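PDB 4PMH: pectinesterase from Sitophilus oryzae, which catalyses the hydrolysis of methyl esters in pectin, releasing methanol, and probably serves the digestion of plant cell walls. Local coordinates for residues Q77-I82 and G121-S126; V151-A156 and A180-S185. All blocks are in the same frame, centred on the assembly; numbering follows the deposited sequence.

Contact 1 of 2, residues Q77-I82 and G121-S126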
loop_
_atom_site.group_PDB
_atom_site.type_symbol
_atom_site.label_atom_id
_atom_site.label_comp_id
_atom_site.label_asym_id
_atom_site.label_seq_id
_atom_site.Cartn_x
_atom_site.Cartn_y
_atom_site.Cartn_z
ATOM N N GLN A 77 20.556 -1.225 -4.497
ATOM C CA GLN A 77 19.913 -0.472 -5.571
ATOM C C GLN A 77 19.461 -1.419 -6.680
ATOM O O GLN A 77 20.129 -1.621 -7.692
ATOM C CB GLN A 77 20.833 0.647 -6.064
ATOM C CG GLN A 77 21.141 1.617 -4.931
ATOM C CD GLN A 77 22.143 2.659 -5.329
ATOM O OE1 GLN A 77 21.815 3.621 -6.021
ATOM N NE2 GLN A 77 23.381 2.467 -4.910
ATOM N N GLU A 78 18.295 -2.004 -6.443
ATOM C CA GLU A 78 17.754 -3.042 -7.287
ATOM C C GLU A 78 16.271 -3.189 -7.062
ATOM O O GLU A 78 15.745 -2.676 -6.092
ATOM C CB GLU A 78 18.439 -4.391 -6.996
ATOM C CG GLU A 78 18.873 -4.608 -5.562
ATOM C CD GLU A 78 19.955 -5.697 -5.432
ATOM O OE1 GLU A 78 19.595 -6.880 -5.444
ATOM O OE2 GLU A 78 21.154 -5.382 -5.287
ATOM N N VAL A 79 15.613 -3.863 -7.991
ATOM C CA VAL A 79 14.255 -4.346 -7.775
ATOM C C VAL A 79 14.262 -5.740 -7.165
ATOM O O VAL A 79 15.277 -6.455 -7.212
ATOM C CB VAL A 79 13.431 -4.393 -9.069
ATOM C CG1 VAL A 79 13.192 -2.990 -9.598
ATOM C CG2 VAL A 79 14.075 -5.286 -10.120
ATOM N N VAL A 80 13.118 -6.119 -6.610
ATOM C CA VAL A 80 12.854 -7.487 -6.140
ATOM C C VAL A 80 11.490 -7.889 -6.676
ATOM O O VAL A 80 10.482 -7.249 -6.354
ATOM C CB VAL A 80 12.852 -7.558 -4.604
ATOM C CG1 VAL A 80 12.645 -8.992 -4.125
ATOM C CG2 VAL A 80 14.137 -6.976 -4.045
ATOM N N TYR A 81 11.469 -8.909 -7.533
ATOM C CA TYR A 81 10.260 -9.358 -8.198
ATOM C C TYR A 81 9.963 -10.755 -7.691
ATOM O O TYR A 81 10.803 -11.657 -7.815
ATOM C CB TYR A 81 10.421 -9.415 -9.718
ATOM C CG TYR A 81 10.465 -8.089 -10.467
ATOM C CD1 TYR A 81 10.267 -6.876 -9.831
ATOM C CD2 TYR A 81 10.681 -8.068 -11.845
ATOM C CE1 TYR A 81 10.317 -5.687 -10.536
ATOM C CE2 TYR A 81 10.708 -6.881 -12.566
ATOM C CZ TYR A 81 10.532 -5.697 -11.903
ATOM O OH TYR A 81 10.582 -4.507 -12.602
ATOM N N ILE A 82 8.778 -10.919 -7.108
ATOM C CA ILE A 82 8.287 -12.247 -6.709
ATOM C C ILE A 82 7.177 -12.648 -7.663
ATOM O O ILE A 82 6.054 -12.188 -7.517
ATOM C CB ILE A 82 7.723 -12.317 -5.267
ATOM C CG1 ILE A 82 8.564 -11.524 -4.264
ATOM C CG2 ILE A 82 7.527 -13.776 -4.865
ATOM C CD1 ILE A 82 9.875 -12.134 -3.839
ATOM N N GLY A 121 18.267 -4.264 -15.797
ATOM C CA GLY A 121 18.314 -5.337 -16.764
ATOM C C GLY A 121 19.286 -6.436 -16.391
ATOM O O GLY A 121 19.028 -7.622 -16.654
ATOM N N SER A 122 20.395 -6.056 -15.759
ATOM C CA SER A 122 21.411 -7.024 -15.372
ATOM C C SER A 122 20.963 -7.945 -14.234
ATOM O O SER A 122 21.688 -8.860 -13.868
ATOM C CB SER A 122 22.730 -6.327 -15.010
ATOM O OG SER A 122 22.587 -5.454 -13.896
ATOM N N LEU A 123 19.774 -7.739 -13.696
ATOM C CA LEU A 123 19.246 -8.656 -12.688
ATOM C C LEU A 123 18.539 -9.868 -13.301
ATOM O O LEU A 123 18.191 -10.808 -12.571
ATOM C CB LEU A 123 18.285 -7.918 -11.752
ATOM C CG LEU A 123 18.945 -6.845 -10.890
ATOM C CD1 LEU A 123 17.883 -5.936 -10.295
ATOM C CD2 LEU A 123 19.801 -7.478 -9.795
ATOM N N PHE A 124 18.334 -9.854 -14.624
ATOM C CA PHE A 124 17.421 -10.807 -15.254
ATOM C C PHE A 124 18.020 -11.524 -16.469
ATOM O O PHE A 124 18.496 -10.885 -17.411
ATOM C CB PHE A 124 16.102 -10.112 -15.619
ATOM C CG PHE A 124 15.389 -9.536 -14.432
ATOM C CD1 PHE A 124 14.630 -10.351 -13.597
ATOM C CD2 PHE A 124 15.468 -8.190 -14.151
ATOM C CE1 PHE A 124 13.982 -9.834 -12.495
ATOM C CE2 PHE A 124 14.821 -7.653 -13.059
ATOM C CZ PHE A 124 14.069 -8.474 -12.225
ATOM N N ASN A 125 18.039 -12.852 -16.398
ATOM C CA ASN A 125 18.322 -13.700 -17.563
ATOM C C ASN A 125 17.004 -14.291 -18.077
ATOM O O ASN A 125 16.061 -14.523 -17.297
ATOM C CB ASN A 125 19.341 -14.801 -17.183
ATOM C CG ASN A 125 19.652 -15.756 -18.329
ATOM O OD1 ASN A 125 18.863 -16.645 -18.628
ATOM N ND2 ASN A 125 20.828 -15.602 -18.945
ATOM N N SER A 126 16.932 -14.547 -19.381
ATOM C CA SER A 126 15.690 -15.035 -20.009
ATOM C C SER A 126 15.188 -16.376 -19.464
ATOM O O SER A 126 14.013 -16.712 -19.618
ATOM C CB SER A 126 15.865 -15.117 -21.533
ATOM O OG SER A 126 16.877 -16.048 -21.834
#
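The Tyr81 and Phe124 rings meet at a corner rather than lying one over the other: their planes are only 29° apart, but they are offset so far that they hardly overlap, with centroids 5.2 Å apart. CZ of Phe124 reaches CD2 of Tyr81 at 3.4 Å, and the two side chains cross at about a right angle. Val79 CG2 touches both rings. It lies in the plane of the Phe124 ring at the edge, 3.8 Å from Phe124 CZ, and the same methyl sits over one face of the Tyr81 ring, near its rim. Leu123, with CG anti to its own carbonyl carbon (chi1 -66°), brings CD1 to 3.7 Å from Glu78 CB and alongside the backbone N of Val79. The polar ends look to other partners: Tyr81 OH is hydrogen-bonded to Tyr116 OH, and Glu78 OE1 accepts from Ile51 N at the start of helix 51-61. Beyond the contact the Phe124 ring stacks on Tyr134. Carbon-to-carbon packing therefore joins the loop to the strand, with no hydrogen bond exchanged by the two segments, and the Tyr81 hydroxyl is satisfied by Tyr116 rather than by the loop.

Contact 2 of 2, residues V151-A156 and A180-S185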
loop_
_atom_site.group_PDB
_atom_site.type_symbol
_atom_site.label_atom_id
_atom_site.label_comp_id
_atom_site.label_asym_id
_atom_site.label_seq_id
_atom_site.Cartn_x
_atom_site.Cartn_y
_atom_site.Cartn_z
ATOM N N VAL A 151 9.413 -0.961 -6.976
ATOM C CA VAL A 151 10.722 -1.457 -6.509
ATOM C C VAL A 151 10.660 -2.915 -5.997
ATOM O O VAL A 151 11.475 -3.744 -6.389
ATOM C CB VAL A 151 11.343 -0.496 -5.464
ATOM C CG1 VAL A 151 12.584 -1.086 -4.814
ATOM C CG2 VAL A 151 11.642 0.845 -6.114
ATOM N N PHE A 152 9.666 -3.221 -5.172
ATOM C CA PHE A 152 9.429 -4.572 -4.648
ATOM C C PHE A 152 8.007 -5.010 -5.069
ATOM O O PHE A 152 7.009 -4.454 -4.604
ATOM C CB PHE A 152 9.566 -4.504 -3.128
ATOM C CG PHE A 152 9.892 -5.806 -2.443
ATOM C CD1 PHE A 152 8.995 -6.871 -2.452
ATOM C CD2 PHE A 152 11.045 -5.917 -1.670
ATOM C CE1 PHE A 152 9.288 -8.049 -1.769
ATOM C CE2 PHE A 152 11.336 -7.080 -0.973
ATOM C CZ PHE A 152 10.444 -8.151 -1.020
ATOM N N TRP A 153 7.923 -6.014 -5.949
ATOM C CA TRP A 153 6.691 -6.373 -6.648
ATOM C C TRP A 153 6.306 -7.820 -6.305
ATOM O O TRP A 153 6.996 -8.750 -6.687
ATOM C CB TRP A 153 6.912 -6.233 -8.155
ATOM C CG TRP A 153 5.662 -6.253 -9.006
ATOM C CD1 TRP A 153 4.422 -6.731 -8.669
ATOM C CD2 TRP A 153 5.561 -5.807 -10.361
ATOM N NE1 TRP A 153 3.553 -6.587 -9.723
ATOM C CE2 TRP A 153 4.232 -6.025 -10.777
ATOM C CE3 TRP A 153 6.464 -5.219 -11.257
ATOM C CZ2 TRP A 153 3.782 -5.670 -12.041
ATOM C CZ3 TRP A 153 6.022 -4.880 -12.523
ATOM C CH2 TRP A 153 4.690 -5.098 -12.905
ATOM N N VAL A 154 5.213 -7.993 -5.567
ATOM C CA VAL A 154 4.816 -9.311 -5.070
ATOM C C VAL A 154 3.586 -9.786 -5.833
ATOM O O VAL A 154 2.512 -9.204 -5.688
ATOM C CB VAL A 154 4.476 -9.265 -3.571
ATOM C CG1 VAL A 154 4.109 -10.653 -3.058
ATOM C CG2 VAL A 154 5.625 -8.686 -2.776
ATOM N N LYS A 155 3.768 -10.834 -6.641
ATOM C CA LYS A 155 2.699 -11.521 -7.358
ATOM C C LYS A 155 2.493 -12.958 -6.887
ATOM O O LYS A 155 1.902 -13.736 -7.612
ATOM C CB LYS A 155 3.013 -11.547 -8.864
ATOM C CG LYS A 155 2.939 -10.179 -9.509
ATOM C CD LYS A 155 3.353 -10.198 -10.977
ATOM C CE LYS A 155 2.188 -10.497 -11.913
ATOM N NZ LYS A 155 1.292 -9.326 -12.119
ATOM N N ALA A 156 2.986 -13.325 -5.708
ATOM C CA ALA A 156 2.767 -14.653 -5.168
ATOM C C ALA A 156 2.024 -14.523 -3.853
ATOM O O ALA A 156 2.225 -13.558 -3.121
ATOM C CB ALA A 156 4.095 -15.376 -4.939
ATOM N N ALA A 180 6.854 1.956 -4.286
ATOM C CA ALA A 180 7.864 1.265 -3.496
ATOM C C ALA A 180 7.504 -0.195 -3.394
ATOM O O ALA A 180 8.251 -1.043 -3.873
ATOM C CB ALA A 180 8.021 1.884 -2.112
ATOM N N LEU A 181 6.362 -0.489 -2.774
ATOM C CA LEU A 181 5.843 -1.848 -2.683
ATOM C C LEU A 181 4.517 -1.971 -3.438
ATOM O O LEU A 181 3.629 -1.092 -3.335
ATOM C CB LEU A 181 5.656 -2.243 -1.213
ATOM C CG LEU A 181 5.047 -3.593 -0.881
ATOM C CD1 LEU A 181 5.967 -4.698 -1.385
ATOM C CD2 LEU A 181 4.773 -3.802 0.608
ATOM N N GLN A 182 4.390 -3.062 -4.197
ATOM C CA GLN A 182 3.130 -3.439 -4.837
ATOM C C GLN A 182 2.779 -4.877 -4.502
ATOM O O GLN A 182 3.581 -5.777 -4.766
ATOM C CB GLN A 182 3.200 -3.326 -6.360
ATOM C CG GLN A 182 1.902 -3.788 -7.013
ATOM C CD GLN A 182 1.923 -3.808 -8.524
ATOM O OE1 GLN A 182 1.025 -4.386 -9.155
ATOM N NE2 GLN A 182 2.918 -3.161 -9.118
ATOM N N THR A 183 1.570 -5.093 -3.980
ATOM C CA THR A 183 1.082 -6.460 -3.701
ATOM C C THR A 183 -0.084 -6.789 -4.655
ATOM O O THR A 183 -1.007 -5.982 -4.834
ATOM C CB THR A 183 0.657 -6.664 -2.211
ATOM O OG1 THR A 183 -0.589 -6.027 -1.961
ATOM C CG2 THR A 183 1.698 -6.127 -1.233
ATOM N N ASN A 184 -0.016 -7.974 -5.261
ATOM C CA ASN A 184 -0.990 -8.442 -6.259
ATOM C C ASN A 184 -1.695 -9.737 -5.860
ATOM O O ASN A 184 -2.549 -10.226 -6.603
ATOM C CB ASN A 184 -0.245 -8.655 -7.571
ATOM C CG ASN A 184 -1.150 -8.983 -8.735
ATOM O OD1 ASN A 184 -1.115 -10.096 -9.252
ATOM N ND2 ASN A 184 -1.914 -8.005 -9.203
ATOM N N SER A 185 -1.366 -10.277 -4.692
ATOM C CA SER A 185 -1.834 -11.593 -4.291
ATOM C C SER A 185 -2.377 -11.624 -2.882
ATOM O O SER A 185 -2.284 -10.656 -2.147
ATOM C CB SER A 185 -0.680 -12.585 -4.349
ATOM O OG SER A 185 -0.285 -12.787 -5.676
#
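The indole of Trp153 carries the side-chain amide of Gln182 over one face. Gln182 NE2 sits 3.5 Å above the plane of the Trp153 indole, displaced toward the rim, and the amide and ring planes differ by 26°. Both side chains place CG anti to the backbone N (chi1 -166° and 177°), which sends them out of the same sheet face side by side. Hydrogen bonds between Gln182 OE1 and Ser206 OG and between Gln182 NE2 and Thr150 OG1 hold the amide in this attitude. Around the indole, Met133 and Cys137 of helix 131-138 also pack; Cys137 is disulfide-bonded to Cys148. Replacing Trp153 by an alanine would probably strip the Gln182 amide of its flat cover and open a gap beside Met133 and Cys137. On the other sheet face Phe152 and Leu181 run side by side, and the leucine CD1 approaches the phenylalanine CD1 obliquely at 3.9 Å. The same methyl also reaches Val154 CG2, and Ile161 of strand 160-162 touches all three residues. Between the strands a parallel ladder runs in register. Phe152 N donates to Ala180 O, Gln182 N to Phe152 O, Val154 N to Gln182 O and Asn184 N to Val154 O, all at 2.8 to 3.0 Å, the last bond being more bent at its hydrogen. Past the ladder, Asn184 gives its ND2 to Ser206 OG, the serine that also holds Gln182. Successive parallel strands stacked in register, one a coil, with Phe152, Val154 and Leu181 turned together against Ile161, are characteristic of the right-handed parallel beta-helix of the pectinesterase family.

Contacts 1 and 2 have centres about 14 Å apart and meet along one parallel sheet, where strand 80-82 is the edge neighbour of strand 152-154. Ile82 joins them twice through probable hydrogen bonds, its N to Trp153 O at 2.8 Å and its O to Lys155 N at 2.8 Å, while Val79 CB packs against Val151 O. Met133 of helix 131-138 touches both Tyr81 and Trp153, so one helix covers parts of both. Contact 1 lies away from the likely catalytic and substrate-binding residues. Contact 2 is nearer: the side chain of Ala180 is about 9 Å from that of Asp200, the likely proton donor, and that of Gln182 about 9 Å from the probable substrate-binding Trp292.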